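Local coordinates for bacterial bifunctional deaminase-reductase C-terminal domain-containing protein (Corynebacterium diphtheriae, PDB 2P4G), which probably acts as an NADP-dependent reductase of the riboflavin pathway, reducing 5-amino-6-(5-phosphoribosylamino)uracil as relatives in its family do, at residues P138-Q144 / E165-T171; P197-R201 / S226-G230; R70-D74 / R101-R106; Y88-L93 / G108-L112. All coordinates share one frame; numbering follows the deposited sequence.

Contact 1: P138-Q144 / E165-T171; sequences PLVITQQ and EVIVAPT
Val140 and Thr142 each offer both backbone N and O to the neighbouring strand, in the bonding pattern of parallel strands; 139-143 and 166-169 run at 27° to each other. Val140 N donates to Glu165 O at 2.9 Å, Val140 O accepts from Ile167 N, Thr142 N reaches Ile167 O, and Thr142 O takes Ala169 N at 2.7 Å. Gln144 N continues the series to Ala169 O. On one face Ile141 and Ile167 run alongside each other, and their CD1 atoms are only 3.5 Å apart; Leu139 CD1 lies against Glu165 CD at 3.6 Å. On the other face, Thr142 CG2 rests against Val166 CG1 at 3.6 Å, while Thr142 OG1 is satisfied by Ser116 and Trp152. At the C-terminal end of the strands, extended Gln143 (chi1 -168°) carries NE2 to Pro170 O, 2.6 Å away, on a lone pair in the carbonyl plane. Thr171 OG1 donates to Gln144 O from above its carbonyl plane. At the opposite end a water joins Pro138 O to Glu165 N, and Glu165 OE2 forms a salt bridge with Arg186. Helix 150-162 makes the crossover of this beta-alpha-beta unit and packs on Val166 and Val168; helix 175-184 lies against Ile141, Ile167 and Ala169. Backbone bonds to Val140, Thr142 and Gln144 thus hold the strands together, Leu139 and Ile141 use strand 111-115 and its end, and mainly apolar side chains face the helices.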
loop_
_atom_site.group_PDB
_atom_site.type_symbol
_atom_site.label_atom_id
_atom_site.label_comp_id
_atom_site.label_asym_id
_atom_site.label_seq_id
_atom_site.Cartn_x
_atom_site.Cartn_y
_atom_site.Cartn_z
ATOM N N PRO A 138 11.409 -22.745 19.875
ATOM C CA PRO A 138 11.300 -21.310 19.755
ATOM C C PRO A 138 11.659 -20.607 21.043
ATOM O O PRO A 138 11.350 -21.104 22.122
ATOM C CB PRO A 138 9.814 -21.105 19.505
ATOM C CG PRO A 138 9.165 -22.226 20.232
ATOM C CD PRO A 138 10.091 -23.372 20.112
ATOM N N LEU A 139 12.283 -19.438 20.920
ATOM C CA LEU A 139 12.530 -18.595 22.050
ATOM C C LEU A 139 11.233 -17.779 22.218
ATOM O O LEU A 139 10.817 -17.062 21.310
ATOM C CB LEU A 139 13.749 -17.707 21.779
ATOM C CG LEU A 139 14.123 -16.659 22.825
ATOM C CD1 LEU A 139 14.405 -17.305 24.181
ATOM C CD2 LEU A 139 15.316 -15.816 22.319
ATOM N N VAL A 140 10.580 -17.920 23.368
ATOM C CA VAL A 140 9.361 -17.172 23.641
ATOM C C VAL A 140 9.706 -15.933 24.455
ATOM O O VAL A 140 10.429 -16.019 25.448
ATOM C CB VAL A 140 8.306 -18.025 24.357
ATOM C CG1 VAL A 140 7.044 -17.160 24.707
ATOM C CG2 VAL A 140 7.949 -19.200 23.472
ATOM N N ILE A 141 9.218 -14.782 23.994
ATOM C CA ILE A 141 9.425 -13.511 24.682
ATOM C C ILE A 141 8.043 -12.974 25.100
ATOM O O ILE A 141 7.194 -12.698 24.264
ATOM C CB ILE A 141 10.135 -12.445 23.793
ATOM C CG1 ILE A 141 11.426 -12.991 23.154
ATOM C CG2 ILE A 141 10.378 -11.147 24.598
ATOM C CD1 ILE A 141 12.545 -13.245 24.090
ATOM N N THR A 142 7.847 -12.828 26.402
ATOM C CA THR A 142 6.609 -12.347 26.959
ATOM C C THR A 142 6.889 -11.222 27.971
ATOM O O THR A 142 8.007 -10.705 28.063
ATOM C CB THR A 142 5.835 -13.521 27.592
ATOM O OG1 THR A 142 4.568 -13.057 28.066
ATOM C CG2 THR A 142 6.616 -14.148 28.726
ATOM N N GLN A 143 5.874 -10.840 28.727
ATOM C CA GLN A 143 5.989 -9.747 29.671
ATOM C C GLN A 143 5.238 -10.118 30.934
ATOM O O GLN A 143 4.227 -10.779 30.863
ATOM C CB GLN A 143 5.388 -8.502 29.023
ATOM C CG GLN A 143 5.675 -7.209 29.731
ATOM C CD GLN A 143 5.614 -5.994 28.805
ATOM O OE1 GLN A 143 4.928 -5.988 27.769
ATOM N NE2 GLN A 143 6.338 -4.948 29.186
ATOM N N GLN A 144 5.726 -9.725 32.097
ATOM C CA GLN A 144 4.966 -9.945 33.319
ATOM C C GLN A 144 3.707 -9.115 33.204
ATOM O O GLN A 144 3.802 -7.896 33.076
ATOM C CB GLN A 144 5.748 -9.509 34.548
ATOM C CG GLN A 144 5.089 -9.881 35.873
ATOM C CD GLN A 144 5.332 -11.328 36.273
ATOM O OE1 GLN A 144 6.454 -11.836 36.179
ATOM N NE2 GLN A 144 4.280 -11.999 36.733
ATOM N N GLU A 165 12.273 -22.321 26.181
ATOM C CA GLU A 165 12.903 -21.162 26.798
ATOM C C GLU A 165 12.011 -19.921 26.725
ATOM O O GLU A 165 11.663 -19.473 25.621
ATOM C CB GLU A 165 14.213 -20.860 26.071
ATOM C CG GLU A 165 15.162 -19.953 26.830
ATOM C CD GLU A 165 16.425 -19.657 26.041
ATOM O OE1 GLU A 165 16.684 -20.350 25.014
ATOM O OE2 GLU A 165 17.150 -18.709 26.444
ATOM N N VAL A 166 11.667 -19.358 27.885
ATOM C CA VAL A 166 10.807 -18.168 27.957
ATOM C C VAL A 166 11.480 -17.019 28.698
ATOM O O VAL A 166 11.852 -17.166 29.855
ATOM C CB VAL A 166 9.478 -18.452 28.679
ATOM C CG1 VAL A 166 8.555 -17.233 28.558
ATOM C CG2 VAL A 166 8.795 -19.719 28.131
ATOM N N ILE A 167 11.634 -15.883 28.024
ATOM C CA ILE A 167 12.133 -14.692 28.643
ATOM C C ILE A 167 10.929 -13.829 28.975
ATOM O O ILE A 167 10.118 -13.526 28.086
ATOM C CB ILE A 167 13.027 -13.881 27.704
ATOM C CG1 ILE A 167 14.306 -14.648 27.345
ATOM C CG2 ILE A 167 13.411 -12.548 28.371
ATOM C CD1 ILE A 167 15.151 -13.920 26.287
ATOM N N VAL A 168 10.811 -13.439 30.246
ATOM C CA VAL A 168 9.748 -12.545 30.695
ATOM C C VAL A 168 10.305 -11.136 30.814
ATOM O O VAL A 168 11.101 -10.869 31.697
ATOM C CB VAL A 168 9.193 -12.994 32.064
ATOM C CG1 VAL A 168 8.068 -12.060 32.527
ATOM C CG2 VAL A 168 8.727 -14.437 31.981
ATOM N N ALA A 169 9.919 -10.253 29.903
ATOM C CA ALA A 169 10.258 -8.833 30.013
ATOM C C ALA A 169 9.513 -8.217 31.198
ATOM O O ALA A 169 8.414 -8.645 31.521
ATOM C CB ALA A 169 9.906 -8.092 28.716
ATOM N N PRO A 170 10.133 -7.251 31.899
ATOM C CA PRO A 170 9.397 -6.443 32.874
ATOM C C PRO A 170 8.168 -5.747 32.311
ATOM O O PRO A 170 8.058 -5.537 31.096
ATOM C CB PRO A 170 10.432 -5.410 33.313
ATOM C CG PRO A 170 11.731 -6.128 33.161
ATOM C CD PRO A 170 11.572 -6.924 31.909
ATOM N N THR A 171 7.258 -5.387 33.211
ATOM C CA THR A 171 6.004 -4.722 32.845
ATOM C C THR A 171 6.275 -3.419 32.081
ATOM O O THR A 171 5.583 -3.105 31.100
ATOM C CB THR A 171 5.154 -4.425 34.107
ATOM O OG1 THR A 171 5.000 -5.627 34.882
ATOM C CG2 THR A 171 3.774 -3.864 33.731
HETATM O O HOH W 1 12.945 -22.751 23.506
#

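Contact 2: P197-R201 / S226-G230; sequences PSVYR and SPLFG. With EDO (1,2-ethanediol), chain L.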
loop_
_atom_site.group_PDB
_atom_site.type_symbol
_atom_site.label_atom_id
_atom_site.label_comp_id
_atom_site.label_asym_id
_atom_site.label_seq_id
_atom_site.Cartn_x
_atom_site.Cartn_y
_atom_site.Cartn_z
ATOM N N PRO A 197 1.822 -6.861 11.973
ATOM C CA PRO A 197 1.740 -5.393 11.840
ATOM C C PRO A 197 2.169 -4.619 13.087
ATOM O O PRO A 197 2.890 -3.619 12.987
ATOM C CB PRO A 197 0.250 -5.157 11.565
ATOM C CG PRO A 197 -0.189 -6.375 10.848
ATOM C CD PRO A 197 0.686 -7.529 11.301
ATOM N N SER A 198 1.708 -5.046 14.255
ATOM C CA SER A 198 2.078 -4.341 15.474
ATOM C C SER A 198 3.572 -4.549 15.830
ATOM O O SER A 198 4.194 -3.695 16.445
ATOM C CB SER A 198 1.167 -4.752 16.622
ATOM O OG SER A 198 1.557 -6.005 17.115
ATOM N N VAL A 199 4.139 -5.663 15.385
ATOM C CA VAL A 199 5.538 -5.957 15.563
ATOM C C VAL A 199 6.360 -5.074 14.615
ATOM O O VAL A 199 7.313 -4.426 15.041
ATOM C CB VAL A 199 5.801 -7.473 15.362
ATOM C CG1 VAL A 199 7.264 -7.822 15.558
ATOM C CG2 VAL A 199 4.932 -8.281 16.323
ATOM N N TYR A 200 5.963 -5.013 13.352
ATOM C CA TYR A 200 6.536 -4.046 12.402
ATOM C C TYR A 200 6.511 -2.656 12.991
ATOM O O TYR A 200 7.508 -1.941 12.981
ATOM C CB TYR A 200 5.735 -3.994 11.100
ATOM C CG TYR A 200 5.685 -5.264 10.293
ATOM C CD1 TYR A 200 6.801 -6.064 10.132
ATOM C CD2 TYR A 200 4.539 -5.621 9.620
ATOM C CE1 TYR A 200 6.753 -7.201 9.370
ATOM C CE2 TYR A 200 4.491 -6.772 8.866
ATOM C CZ TYR A 200 5.592 -7.554 8.751
ATOM O OH TYR A 200 5.542 -8.707 7.984
ATOM N N ARG A 201 5.351 -2.285 13.519
ATOM C CA ARG A 201 5.141 -0.965 14.113
ATOM C C ARG A 201 6.089 -0.683 15.272
ATOM O O ARG A 201 6.737 0.362 15.310
ATOM C CB ARG A 201 3.686 -0.853 14.574
ATOM C CG ARG A 201 3.250 0.521 15.134
ATOM C CD ARG A 201 3.575 1.661 14.193
ATOM N NE ARG A 201 2.874 2.910 14.530
ATOM C CZ ARG A 201 1.579 3.128 14.307
ATOM N NH1 ARG A 201 0.837 2.185 13.751
ATOM N NH2 ARG A 201 1.012 4.286 14.643
ATOM N N SER A 226 -6.388 -5.297 7.946
ATOM C CA SER A 226 -5.329 -5.175 8.876
ATOM C C SER A 226 -4.261 -4.211 8.345
ATOM O O SER A 226 -3.381 -4.581 7.559
ATOM C CB SER A 226 -4.778 -6.562 9.163
ATOM O OG SER A 226 -3.895 -6.482 10.258
ATOM N N PRO A 227 -4.325 -2.960 8.802
ATOM C CA PRO A 227 -3.318 -1.998 8.390
ATOM C C PRO A 227 -1.919 -2.596 8.500
ATOM O O PRO A 227 -1.555 -3.140 9.545
ATOM C CB PRO A 227 -3.510 -0.851 9.373
ATOM C CG PRO A 227 -4.928 -0.922 9.730
ATOM C CD PRO A 227 -5.299 -2.374 9.737
ATOM N N LEU A 228 -1.168 -2.509 7.408
ATOM C CA LEU A 228 0.148 -3.079 7.301
ATOM C C LEU A 228 1.021 -2.818 8.534
ATOM O O LEU A 228 1.700 -3.728 9.004
ATOM C CB LEU A 228 0.835 -2.527 6.051
ATOM C CG LEU A 228 2.245 -3.000 5.706
ATOM C CD1 LEU A 228 2.271 -4.550 5.619
ATOM C CD2 LEU A 228 2.697 -2.322 4.418
ATOM N N PHE A 229 1.024 -1.585 9.035
ATOM C CA PHE A 229 1.887 -1.231 10.146
ATOM C C PHE A 229 1.123 -0.911 11.421
ATOM O O PHE A 229 1.594 -0.155 12.271
ATOM C CB PHE A 229 2.837 -0.102 9.739
ATOM C CG PHE A 229 3.798 -0.501 8.660
ATOM C CD1 PHE A 229 4.421 -1.745 8.689
ATOM C CD2 PHE A 229 4.069 0.342 7.613
ATOM C CE1 PHE A 229 5.304 -2.119 7.694
ATOM C CE2 PHE A 229 4.928 -0.027 6.615
ATOM C CZ PHE A 229 5.559 -1.261 6.649
ATOM N N GLY A 230 -0.043 -1.530 11.558
ATOM C CA GLY A 230 -0.784 -1.511 12.809
ATOM C C GLY A 230 -1.750 -0.373 12.923
ATOM O O GLY A 230 -1.576 0.675 12.318
HETATM C C1 EDO L . 2.203 -9.214 6.353
HETATM O O1 EDO L . 3.518 -9.698 6.026
HETATM C C2 EDO L . 1.735 -9.860 7.657
HETATM O O2 EDO L . 2.411 -9.253 8.762
HETATM O O HOH W 2 -2.104 3.797 13.636
#
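Pro197, in the first turn of helix 197-206, sits against the type I turn Pro227-Gly230, its CA 4.5 Å from that of Phe229. The proline ring presses its CB on two carbonyls of the turn, 3.3 Å from Leu228 O and 3.4 Å from Pro227 O. One helical turn on, Tyr200 CB makes the touch with Phe229 CD1, at 3.5 Å; the two rings lie obliquely offset, their centroids 5.9 Å apart and their planes at 89°. Leu228 O approaches the edge of the tyrosine ring at CD2, and Leu228 CG lies over the centre of one phenylalanine face. The Arg201 side chain leaves with CG opposite its backbone N (chi1 -176°) and bends at chi2 (52°), folding around Phe229 O. Arg201 NH1 donates to Phe229 O at 2.9 Å, in the guanidinium plane, and weakly to Gly230 O at 3.2 Å. Tyr200 OH is hydrogen-bonded to Ile39 O of strand 35-43 and accepts from an ethanediol. Cys222, Ile44 and Asn45 of the second subunit pack on Arg201, Leu228 and Phe229 respectively. The contact joins a helix start to an interface loop of this RibD C-terminal, dihydrofolate reductase-like fold.

Contact 3: R70-D74 / R101-R106; sequences RGWAD and RQKLGR. With EDO (1,2-ethanediol), chain K; EDO (1,2-ethanediol), chain G.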
loop_
_atom_site.group_PDB
_atom_site.type_symbol
_atom_site.label_atom_id
_atom_site.label_comp_id
_atom_site.label_asym_id
_atom_site.label_seq_id
_atom_site.Cartn_x
_atom_site.Cartn_y
_atom_site.Cartn_z
ATOM N N ARG A 70 15.022 -16.178 5.396
ATOM C CA ARG A 70 15.308 -17.098 6.490
ATOM C C ARG A 70 16.694 -17.726 6.414
ATOM O O ARG A 70 17.323 -17.941 7.445
ATOM C CB ARG A 70 14.238 -18.196 6.578
ATOM C CG ARG A 70 12.936 -17.695 7.184
ATOM C CD ARG A 70 11.913 -18.810 7.361
ATOM N NE ARG A 70 10.849 -18.341 8.245
ATOM C CZ ARG A 70 10.078 -19.128 8.988
ATOM N NH1 ARG A 70 10.207 -20.446 8.949
ATOM N NH2 ARG A 70 9.174 -18.583 9.784
ATOM N N GLY A 71 17.165 -18.008 5.204
ATOM C CA GLY A 71 18.504 -18.512 4.999
ATOM C C GLY A 71 19.581 -17.495 5.301
ATOM O O GLY A 71 20.715 -17.865 5.590
ATOM N N TRP A 72 19.221 -16.224 5.185
ATOM C CA TRP A 72 20.083 -15.079 5.518
ATOM C C TRP A 72 20.128 -14.833 7.023
ATOM O O TRP A 72 21.140 -14.380 7.532
ATOM C CB TRP A 72 19.538 -13.824 4.796
ATOM C CG TRP A 72 19.990 -12.501 5.317
ATOM C CD1 TRP A 72 21.039 -11.758 4.854
ATOM C CD2 TRP A 72 19.384 -11.731 6.367
ATOM N NE1 TRP A 72 21.134 -10.579 5.561
ATOM C CE2 TRP A 72 20.128 -10.540 6.494
ATOM C CE3 TRP A 72 18.276 -11.931 7.213
ATOM C CZ2 TRP A 72 19.810 -9.557 7.439
ATOM C CZ3 TRP A 72 17.971 -10.972 8.153
ATOM C CH2 TRP A 72 18.736 -9.796 8.262
ATOM N N ALA A 73 19.020 -15.135 7.708
ATOM C CA ALA A 73 18.797 -14.753 9.098
ATOM C C ALA A 73 19.510 -15.661 10.094
ATOM O O ALA A 73 19.633 -16.868 9.886
ATOM C CB ALA A 73 17.260 -14.764 9.418
ATOM N N ASP A 74 19.930 -15.057 11.205
ATOM C CA ASP A 74 20.334 -15.783 12.401
ATOM C C ASP A 74 19.151 -16.037 13.318
ATOM O O ASP A 74 19.121 -17.034 14.058
ATOM C CB ASP A 74 21.383 -14.963 13.125
ATOM C CG ASP A 74 22.625 -14.776 12.291
ATOM O OD1 ASP A 74 23.060 -15.784 11.720
ATOM O OD2 ASP A 74 23.166 -13.651 12.203
ATOM N N ARG A 101 25.150 -22.456 4.733
ATOM C CA ARG A 101 25.261 -21.891 6.076
ATOM C C ARG A 101 26.317 -22.568 6.947
ATOM O O ARG A 101 27.227 -21.900 7.429
ATOM C CB ARG A 101 23.910 -21.952 6.792
ATOM C CG ARG A 101 22.864 -21.014 6.221
ATOM C CD ARG A 101 21.537 -21.220 6.914
ATOM N NE ARG A 101 21.643 -20.889 8.336
ATOM C CZ ARG A 101 21.083 -19.831 8.913
ATOM N NH1 ARG A 101 20.332 -19.014 8.203
ATOM N NH2 ARG A 101 21.256 -19.605 10.209
ATOM N N GLN A 102 26.176 -23.881 7.146
ATOM C CA GLN A 102 27.062 -24.673 8.028
ATOM C C GLN A 102 28.525 -24.588 7.614
ATOM O O GLN A 102 29.405 -24.443 8.466
ATOM C CB GLN A 102 26.635 -26.158 8.083
ATOM C CG GLN A 102 25.358 -26.457 8.919
ATOM C CD GLN A 102 25.083 -27.977 9.124
ATOM O OE1 GLN A 102 25.567 -28.839 8.376
ATOM N NE2 GLN A 102 24.299 -28.290 10.145
ATOM N N LYS A 103 28.787 -24.673 6.315
ATOM C CA LYS A 103 30.153 -24.507 5.817
ATOM C C LYS A 103 30.669 -23.097 6.120
ATOM O O LYS A 103 31.845 -22.935 6.447
ATOM C CB LYS A 103 30.294 -24.864 4.316
ATOM C CG LYS A 103 29.691 -23.857 3.340
ATOM C CD LYS A 103 29.840 -24.320 1.893
ATOM N N LEU A 104 29.798 -22.084 6.054
ATOM C CA LEU A 104 30.182 -20.720 6.484
ATOM C C LEU A 104 30.162 -20.563 8.021
ATOM O O LEU A 104 30.181 -19.448 8.534
ATOM C CB LEU A 104 29.315 -19.658 5.803
ATOM C CG LEU A 104 29.597 -19.534 4.305
ATOM N N GLY A 105 30.145 -21.683 8.746
ATOM C CA GLY A 105 30.285 -21.668 10.192
ATOM C C GLY A 105 29.068 -21.128 10.903
ATOM O O GLY A 105 29.170 -20.642 12.032
ATOM N N ARG A 106 27.908 -21.225 10.259
ATOM C CA ARG A 106 26.676 -20.754 10.853
ATOM C C ARG A 106 25.804 -21.911 11.275
ATOM O O ARG A 106 25.858 -22.980 10.685
ATOM C CB ARG A 106 25.921 -19.874 9.871
ATOM C CG ARG A 106 26.510 -18.504 9.760
ATOM C CD ARG A 106 25.427 -17.448 9.692
ATOM N NE ARG A 106 24.831 -17.391 8.361
ATOM C CZ ARG A 106 23.653 -16.849 8.075
ATOM N NH1 ARG A 106 22.893 -16.311 9.024
ATOM N NH2 ARG A 106 23.230 -16.860 6.820
HETATM C C1 EDO K . 23.005 -19.191 3.037
HETATM O O1 EDO K . 22.922 -19.274 1.603
HETATM C C2 EDO K . 23.795 -17.968 3.492
HETATM O O2 EDO K . 24.780 -18.355 4.457
HETATM C C1 EDO G . 7.890 -23.541 9.405
HETATM O O1 EDO G . 7.266 -24.262 8.338
HETATM C C2 EDO G . 7.374 -22.101 9.681
HETATM O O2 EDO G . 8.113 -21.397 10.764
#
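Two arginines of 101-106 close over the C-terminal end of helix 60-72, gathering the carbonyls of Gly71, Trp72 and Ala73. Arg101 grips Ala73 O end-on: NH1 at 2.8 Å and NH2 at 3.2 Å both point at this one atom, which lies in the guanidinium plane. The bend at chi3 (63°) turns the group across the helix end, where NH1 also makes a weak bond to Gly71 O. Arg106 NH1 donates to Trp72 O at 3.0 Å from well above the carbonyl plane, and forms a salt bridge with Asp74 OD1 at 2.8 Å. That carboxylate stands almost perpendicular to the guanidinium, their planes 87° apart, and is met from above its own plane. Helix 95-103, which supplies Arg101, ends in a Schellman motif: Arg106 N bonds to Arg101 O and Gly105 N to Gln102 O, with Gly105 at positive phi. This reversal brings Arg106 back beside Arg101, each guanidinium CZ 3.9 Å above the plane of the other and offset toward its rim. The carbonyl oxygens and Asp74 probably offset the concentrated positive charge. Asp74 OD2 is meanwhile held by the backbone N atoms of Lys189 and Lys190, and Arg101 NE by Cys107 O. Arg106 NH2 also binds an ethanediol.

Contact 4: Y88-L93 / G108-L112; sequences YGPVVL and GLPKL. With EDO (1,2-ethanediol), chain G; EDO (1,2-ethanediol), chain I.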
loop_
_atom_site.group_PDB
_atom_site.type_symbol
_atom_site.label_atom_id
_atom_site.label_comp_id
_atom_site.label_asym_id
_atom_site.label_seq_id
_atom_site.Cartn_x
_atom_site.Cartn_y
_atom_site.Cartn_z
ATOM N N TYR A 88 2.657 -21.534 11.274
ATOM C CA TYR A 88 4.070 -21.732 11.430
ATOM C C TYR A 88 4.354 -23.034 12.152
ATOM O O TYR A 88 3.655 -23.405 13.089
ATOM C CB TYR A 88 4.706 -20.614 12.231
ATOM C CG TYR A 88 5.081 -19.370 11.494
ATOM C CD1 TYR A 88 4.281 -18.846 10.491
ATOM C CD2 TYR A 88 6.217 -18.661 11.865
ATOM C CE1 TYR A 88 4.622 -17.656 9.855
ATOM C CE2 TYR A 88 6.562 -17.497 11.232
ATOM C CZ TYR A 88 5.763 -17.000 10.233
ATOM O OH TYR A 88 6.133 -15.848 9.613
ATOM N N GLY A 89 5.417 -23.701 11.724
ATOM C CA GLY A 89 5.945 -24.850 12.391
ATOM C C GLY A 89 7.415 -24.634 12.671
ATOM O O GLY A 89 7.929 -23.514 12.559
ATOM N N PRO A 90 8.113 -25.716 13.032
ATOM C CA PRO A 90 9.558 -25.604 13.154
ATOM C C PRO A 90 10.191 -25.100 11.847
ATOM O O PRO A 90 9.806 -25.529 10.756
ATOM C CB PRO A 90 9.994 -27.027 13.510
ATOM C CG PRO A 90 8.785 -27.639 14.169
ATOM C CD PRO A 90 7.631 -27.060 13.380
ATOM N N VAL A 91 11.152 -24.186 11.984
ATOM C CA VAL A 91 11.822 -23.616 10.845
ATOM C C VAL A 91 12.477 -24.726 10.035
ATOM O O VAL A 91 13.117 -25.645 10.590
ATOM C CB VAL A 91 12.826 -22.552 11.280
ATOM C CG1 VAL A 91 13.667 -22.069 10.102
ATOM C CG2 VAL A 91 12.084 -21.383 11.963
ATOM N N VAL A 92 12.256 -24.665 8.715
ATOM C CA VAL A 92 12.928 -25.567 7.752
ATOM C C VAL A 92 13.685 -24.730 6.734
ATOM O O VAL A 92 13.263 -23.631 6.384
ATOM C CB VAL A 92 11.932 -26.526 6.979
ATOM C CG1 VAL A 92 11.150 -27.398 7.937
ATOM C CG2 VAL A 92 10.966 -25.724 6.138
ATOM N N LEU A 93 14.794 -25.266 6.246
ATOM C CA LEU A 93 15.506 -24.670 5.113
ATOM C C LEU A 93 15.920 -25.746 4.124
ATOM O O LEU A 93 16.164 -26.897 4.504
ATOM C CB LEU A 93 16.752 -23.881 5.571
ATOM C CG LEU A 93 16.567 -22.563 6.320
ATOM C CD1 LEU A 93 17.913 -22.100 6.839
ATOM C CD2 LEU A 93 15.952 -21.508 5.422
ATOM N N GLY A 108 22.727 -24.204 11.392
ATOM C CA GLY A 108 22.002 -24.636 10.203
ATOM C C GLY A 108 20.723 -23.869 9.968
ATOM O O GLY A 108 20.400 -23.537 8.837
ATOM N N LEU A 109 20.017 -23.592 11.064
ATOM C CA LEU A 109 18.717 -22.931 11.056
ATOM C C LEU A 109 18.686 -21.685 11.944
ATOM O O LEU A 109 19.253 -21.676 13.036
ATOM C CB LEU A 109 17.647 -23.894 11.551
ATOM C CG LEU A 109 17.451 -25.114 10.648
ATOM C CD1 LEU A 109 16.978 -26.298 11.462
ATOM C CD2 LEU A 109 16.505 -24.797 9.491
ATOM N N PRO A 110 17.988 -20.637 11.490
ATOM C CA PRO A 110 17.805 -19.489 12.367
ATOM C C PRO A 110 16.905 -19.811 13.556
ATOM O O PRO A 110 16.044 -20.672 13.466
ATOM C CB PRO A 110 17.106 -18.462 11.458
ATOM C CG PRO A 110 16.415 -19.296 10.435
ATOM C CD PRO A 110 17.331 -20.450 10.184
ATOM N N LYS A 111 17.099 -19.088 14.651
ATOM C CA LYS A 111 16.304 -19.254 15.847
ATOM C C LYS A 111 14.973 -18.573 15.658
ATOM O O LYS A 111 14.902 -17.363 15.411
ATOM C CB LYS A 111 17.018 -18.640 17.067
ATOM C CG LYS A 111 16.359 -18.916 18.417
ATOM C CD LYS A 111 16.486 -20.376 18.783
ATOM C CE LYS A 111 15.921 -20.716 20.167
ATOM N NZ LYS A 111 16.053 -22.186 20.434
ATOM N N LEU A 112 13.906 -19.343 15.802
ATOM C CA LEU A 112 12.565 -18.779 15.793
ATOM C C LEU A 112 12.248 -18.177 17.145
ATOM O O LEU A 112 12.302 -18.866 18.165
ATOM C CB LEU A 112 11.528 -19.853 15.443
ATOM C CG LEU A 112 10.079 -19.431 15.311
ATOM C CD1 LEU A 112 9.889 -18.342 14.221
ATOM C CD2 LEU A 112 9.231 -20.672 15.030
HETATM C C1 EDO G . 7.890 -23.541 9.405
HETATM O O1 EDO G . 7.266 -24.262 8.338
HETATM C C2 EDO G . 7.374 -22.101 9.681
HETATM O O2 EDO G . 8.113 -21.397 10.764
HETATM C C1 EDO I . 18.763 -21.977 16.864
HETATM O O1 EDO I . 18.486 -22.405 15.523
HETATM C C2 EDO I . 20.249 -22.031 17.226
HETATM O O2 EDO I . 20.846 -20.712 17.272
#
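Val91 projects into a hollow formed by Leu109, Pro110 and Leu112, where the loop 88-93 runs roughly antiparallel to 108-112, their end-to-end directions 164° apart. Its two methyls divide the hollow between them. CG1, which stands opposite the backbone N (chi1 173°), meets Pro110 CG at 3.9 Å and Leu109 CD2 at 4.0 Å, while CG2 is directed to Leu112 CB, 3.8 Å away. The bump in return is Leu109: its side chain runs antiparallel to that of Val91 and lodges CD2 in the bend of the loop, 3.7 Å from both Val91 O and Leu93 N. Leu93 closes the far side. Its CG touches Leu109 CD2, and its CD1 meets the CD corner of the Pro110 ring at 3.8 Å, with Gly108 O also beside that methyl at 3.5 Å. At the other end Leu112 CD1 comes to the edge of the Tyr88 ring near CD2, a looser touch at 4.4 Å, and Leu112 CD2 lies near Gly89 O.

Ile76 of strand 75-79 also packs on Val91, Pro110 and Leu112, and Arg70 of helix 60-72 packs on Tyr88, Val91 and Leu93. Tyr88 OH is hydrogen-bonded to Glu194, and an ethanediol donates to Gly89 O. No hydrogen bond links the two segments themselves, so the loop is seated on the entry to strand 111-115 by the fit of apolar side chains, while polar groups at its margin turn to other partners.

Along the chain contacts 3 and 4 come first, their segments alternating, followed by contact 1 and then contact 2. Contacts 3 and 4 adjoin, with centres about 12 Å apart: Asp74 O meets Lys111 N where strands 75-79 and 111-115 begin side by side. Contact 4 also touches contact 1, as strands 111-115 and 139-143 are neighbours in the mixed sheet, whose outermost strand on that side is 166-169. Contact 2 stands apart, its centre about 28 Å from that of contact 3 across the chain's centre. Contacts 1, 3 and 4 thus lie along the parallel part of the sheet or at its strand ends, while contact 2 alone, through a helix start and a loop, meets the second subunit.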